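Local atomic coordinates of glycerol-3-phosphate dehydrogenase [NAD(+)] (PDB entry 6IUY), a protein that probably interconverts dihydroxyacetone phosphate and sn-glycerol 3-phosphate with NAD(H), and carries a magnesium-binding haloacid dehalogenase-like phosphatase domain on the same chain. Residues Gln34-Phe40 and Tyr198-Val204. Sequence-based numbering, arbitrary orientation.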
ATOM      1  N   GLN A  34      -1.202  12.256 -35.012  1.00 54.86           N
ATOM      2  CA  GLN A  34      -1.517  12.461 -33.608  1.00 54.45           C
ATOM      3  C   GLN A  34      -2.977  12.093 -33.320  1.00 53.62           C
ATOM      4  O   GLN A  34      -3.551  12.535 -32.330  1.00 53.49           O
ATOM      5  CB  GLN A  34      -1.253  13.918 -33.231  1.00 56.05           C
ATOM      6  CG  GLN A  34      -0.579  14.113 -31.896  1.00 65.21           C
ATOM      7  CD  GLN A  34       0.867  13.692 -31.926  1.00 68.98           C
ATOM      8  OE1 GLN A  34       1.531  13.791 -32.961  1.00 66.76           O
ATOM      9  NE2 GLN A  34       1.369  13.206 -30.792  1.00 71.50           N
ATOM     10  N   ALA A  35      -3.577  11.301 -34.206  1.00 46.64           N
ATOM     11  CA  ALA A  35      -5.004  11.011 -34.133  1.00 52.97           C
ATOM     12  C   ALA A  35      -5.345  10.169 -32.919  1.00 54.28           C
ATOM     13  O   ALA A  35      -4.594   9.269 -32.550  1.00 54.22           O
ATOM     14  CB  ALA A  35      -5.471  10.299 -35.396  1.00 51.23           C
ATOM     15  N   ASP A  36      -6.490  10.457 -32.312  1.00 54.91           N
ATOM     16  CA  ASP A  36      -6.981   9.676 -31.185  1.00 52.08           C
ATOM     17  C   ASP A  36      -8.046   8.703 -31.652  1.00 53.30           C
ATOM     18  O   ASP A  36      -8.235   7.640 -31.061  1.00 53.49           O
ATOM     19  CB  ASP A  36      -7.543  10.592 -30.099  1.00 53.81           C
ATOM     20  CG  ASP A  36      -6.500  11.520 -29.521  1.00 57.42           C
ATOM     21  OD1 ASP A  36      -5.403  11.030 -29.153  1.00 58.48           O
ATOM     22  OD2 ASP A  36      -6.778  12.741 -29.447  1.00 58.29           O
ATOM     23  N   ALA A  37      -8.759   9.087 -32.709  1.00 50.96           N
ATOM     24  CA  ALA A  37      -9.727   8.203 -33.342  1.00 49.14           C
ATOM     25  C   ALA A  37      -9.895   8.544 -34.825  1.00 49.43           C
ATOM     26  O   ALA A  37      -9.916   9.713 -35.196  1.00 46.64           O
ATOM     27  CB  ALA A  37     -11.058   8.281 -32.628  1.00 47.10           C
ATOM     28  N   VAL A  38     -10.016   7.506 -35.650  1.00 48.43           N
ATOM     29  CA  VAL A  38     -10.294   7.627 -37.080  1.00 52.36           C
ATOM     30  C   VAL A  38     -11.669   7.018 -37.390  1.00 53.58           C
ATOM     31  O   VAL A  38     -11.913   5.837 -37.102  1.00 51.74           O
ATOM     32  CB  VAL A  38      -9.210   6.911 -37.926  1.00 52.29           C
ATOM     33  CG1 VAL A  38      -9.402   7.187 -39.403  1.00 52.15           C
ATOM     34  CG2 VAL A  38      -7.819   7.336 -37.481  1.00 47.94           C
ATOM     35  N   CYS A  39     -12.567   7.814 -37.971  1.00 51.34           N
ATOM     36  CA  CYS A  39     -13.893   7.315 -38.349  1.00 50.71           C
ATOM     37  C   CYS A  39     -13.998   7.029 -39.852  1.00 54.20           C
ATOM     38  O   CYS A  39     -13.703   7.893 -40.685  1.00 50.35           O
ATOM     39  CB  CYS A  39     -14.967   8.311 -37.926  1.00 45.33           C
ATOM     40  SG  CYS A  39     -14.867   8.771 -36.187  1.00 54.25           S
ATOM     41  N   PHE A  40     -14.415   5.815 -40.201  1.00 50.74           N
ATOM     42  CA  PHE A  40     -14.487   5.442 -41.605  1.00 53.64           C
ATOM     43  C   PHE A  40     -15.935   5.364 -42.076  1.00 56.39           C
ATOM     44  O   PHE A  40     -16.782   4.749 -41.415  1.00 52.90           O
ATOM     45  CB  PHE A  40     -13.801   4.096 -41.861  1.00 52.72           C
ATOM     46  CG  PHE A  40     -12.299   4.154 -41.844  1.00 54.83           C
ATOM     47  CD1 PHE A  40     -11.606   4.271 -40.647  1.00 51.93           C
ATOM     48  CD2 PHE A  40     -11.575   4.049 -43.020  1.00 54.77           C
ATOM     49  CE1 PHE A  40     -10.220   4.314 -40.627  1.00 55.26           C
ATOM     50  CE2 PHE A  40     -10.189   4.092 -43.013  1.00 55.82           C
ATOM     51  CZ  PHE A  40      -9.507   4.225 -41.815  1.00 59.43           C
ATOM     52  N   TYR A 198     -11.100  11.681 -26.337  1.00 58.03           N
ATOM     53  CA  TYR A 198     -10.436  11.876 -27.625  1.00 56.72           C
ATOM     54  C   TYR A 198     -10.476  13.339 -28.001  1.00 58.45           C
ATOM     55  O   TYR A 198     -11.500  13.986 -27.815  1.00 63.30           O
ATOM     56  CB  TYR A 198     -11.102  11.040 -28.721  1.00 55.98           C
ATOM     57  CG  TYR A 198     -11.098   9.562 -28.436  1.00 55.64           C
ATOM     58  CD1 TYR A 198     -10.106   9.002 -27.643  1.00 54.66           C
ATOM     59  CD2 TYR A 198     -12.085   8.728 -28.950  1.00 52.14           C
ATOM     60  CE1 TYR A 198     -10.087   7.659 -27.366  1.00 52.77           C
ATOM     61  CE2 TYR A 198     -12.079   7.374 -28.679  1.00 51.52           C
ATOM     62  CZ  TYR A 198     -11.073   6.844 -27.883  1.00 55.49           C
ATOM     63  OH  TYR A 198     -11.031   5.495 -27.592  1.00 57.27           O
ATOM     64  N   ASN A 199      -9.369  13.866 -28.518  1.00 58.05           N
ATOM     65  CA  ASN A 199      -9.325  15.274 -28.889  1.00 60.03           C
ATOM     66  C   ASN A 199      -9.151  15.473 -30.397  1.00 58.83           C
ATOM     67  O   ASN A 199      -9.762  16.364 -30.993  1.00 52.61           O
ATOM     68  CB  ASN A 199      -8.215  15.983 -28.118  1.00 63.72           C
ATOM     69  CG  ASN A 199      -8.502  16.053 -26.617  1.00 68.68           C
ATOM     70  OD1 ASN A 199      -9.543  16.562 -26.194  1.00 68.42           O
ATOM     71  ND2 ASN A 199      -7.585  15.520 -25.809  1.00 64.97           N
ATOM     72  N   ASN A 200      -8.319  14.641 -31.009  1.00 56.66           N
ATOM     73  CA  ASN A 200      -8.167  14.650 -32.456  1.00 57.97           C
ATOM     74  C   ASN A 200      -8.912  13.491 -33.097  1.00 53.30           C
ATOM     75  O   ASN A 200      -8.493  12.344 -32.971  1.00 50.32           O
ATOM     76  CB  ASN A 200      -6.690  14.588 -32.841  1.00 56.53           C
ATOM     77  CG  ASN A 200      -5.865  15.619 -32.114  1.00 61.64           C
ATOM     78  OD1 ASN A 200      -6.314  16.748 -31.905  1.00 66.21           O
ATOM     79  ND2 ASN A 200      -4.661  15.232 -31.697  1.00 60.79           N
ATOM     80  N   ILE A 201     -10.009  13.804 -33.784  1.00 53.87           N
ATOM     81  CA  ILE A 201     -10.817  12.794 -34.469  1.00 53.63           C
ATOM     82  C   ILE A 201     -10.847  13.069 -35.976  1.00 51.01           C
ATOM     83  O   ILE A 201     -11.140  14.181 -36.406  1.00 53.03           O
ATOM     84  CB  ILE A 201     -12.267  12.753 -33.922  1.00 49.30           C
ATOM     85  CG1 ILE A 201     -12.263  12.664 -32.392  1.00 57.20           C
ATOM     86  CG2 ILE A 201     -13.023  11.581 -34.516  1.00 49.55           C
ATOM     87  CD1 ILE A 201     -13.612  12.915 -31.760  1.00 55.93           C
ATOM     88  N   ILE A 202     -10.543  12.044 -36.763  1.00 48.20           N
ATOM     89  CA  ILE A 202     -10.400  12.171 -38.199  1.00 51.70           C
ATOM     90  C   ILE A 202     -11.621  11.555 -38.858  1.00 53.74           C
ATOM     91  O   ILE A 202     -12.123  10.534 -38.370  1.00 51.61           O
ATOM     92  CB  ILE A 202      -9.113  11.446 -38.721  1.00 54.47           C
ATOM     93  CG1 ILE A 202      -7.879  11.807 -37.880  1.00 53.41           C
ATOM     94  CG2 ILE A 202      -8.890  11.692 -40.223  1.00 52.34           C
ATOM     95  CD1 ILE A 202      -7.586  13.293 -37.769  1.00 48.58           C
ATOM     96  N   MET A 203     -12.109  12.165 -39.945  1.00 49.59           N
ATOM     97  CA  MET A 203     -13.133  11.514 -40.760  1.00 50.82           C
ATOM     98  C   MET A 203     -12.540  11.082 -42.097  1.00 53.93           C
ATOM     99  O   MET A 203     -11.896  11.879 -42.790  1.00 55.27           O
ATOM    100  CB  MET A 203     -14.348  12.423 -40.986  1.00 54.18           C
ATOM    101  CG  MET A 203     -15.467  11.768 -41.835  1.00 51.87           C
ATOM    102  SD  MET A 203     -16.525  10.613 -40.913  1.00 54.08           S
ATOM    103  CE  MET A 203     -16.381   9.115 -41.879  1.00 51.21           C
ATOM    104  N   VAL A 204     -12.758   9.818 -42.455  1.00 51.90           N
ATOM    105  CA  VAL A 204     -12.296   9.297 -43.738  1.00 56.36           C
ATOM    106  C   VAL A 204     -13.483   8.781 -44.541  1.00 58.31           C
ATOM    107  O   VAL A 204     -14.185   7.871 -44.080  1.00 54.38           O
ATOM    108  CB  VAL A 204     -11.273   8.154 -43.565  1.00 54.99           C
ATOM    109  CG1 VAL A 204     -10.652   7.799 -44.908  1.00 53.28           C
ATOM    110  CG2 VAL A 204     -10.198   8.545 -42.563  1.00 49.43           C
TER
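D36 and N200 show how two parallel strands can be joined where they begin. With CG beside its own backbone N (chi1 -62°), D36 turns its carboxylate to the 198-204 segment, and OD2 accepts from two successive amides, N199 N at 3.0 Å and N200 N at 2.9 Å, which arrive from opposite faces of the carboxylate plane. The main chain answers through N200 O, gripped by D36 N at 2.8 Å and, less closely, by A37 N. N200 ND2 adds a nearly straight bond to Q34 O, reaching it from above the carbonyl plane. With a leucine in place of D36, N199 N and N200 N would probably be left without their shared acceptor, loosening the entry to the strand pair.

Beyond this cluster of hydrogen bonds, I202 N to A37 O, C39 N to I202 O and V204 N to C39 O carry the pairing onward. V38 CG1 meets V204 CG2 at 3.5 Å on the face that F40 shares; on the other, C39 SG rests on I201 CG2, and M203 bends its chain to bring CE to 3.2 Å from C39 O.

Helix 114-123 covers V38 and F40, while D222 OD2 accepts a hydrogen bond from I201 N. These are central neighbours in the parallel sheet of a HAD-type Rossmannoid domain, whose strand ends lead to D41, D43 and D206 at the magnesium ion.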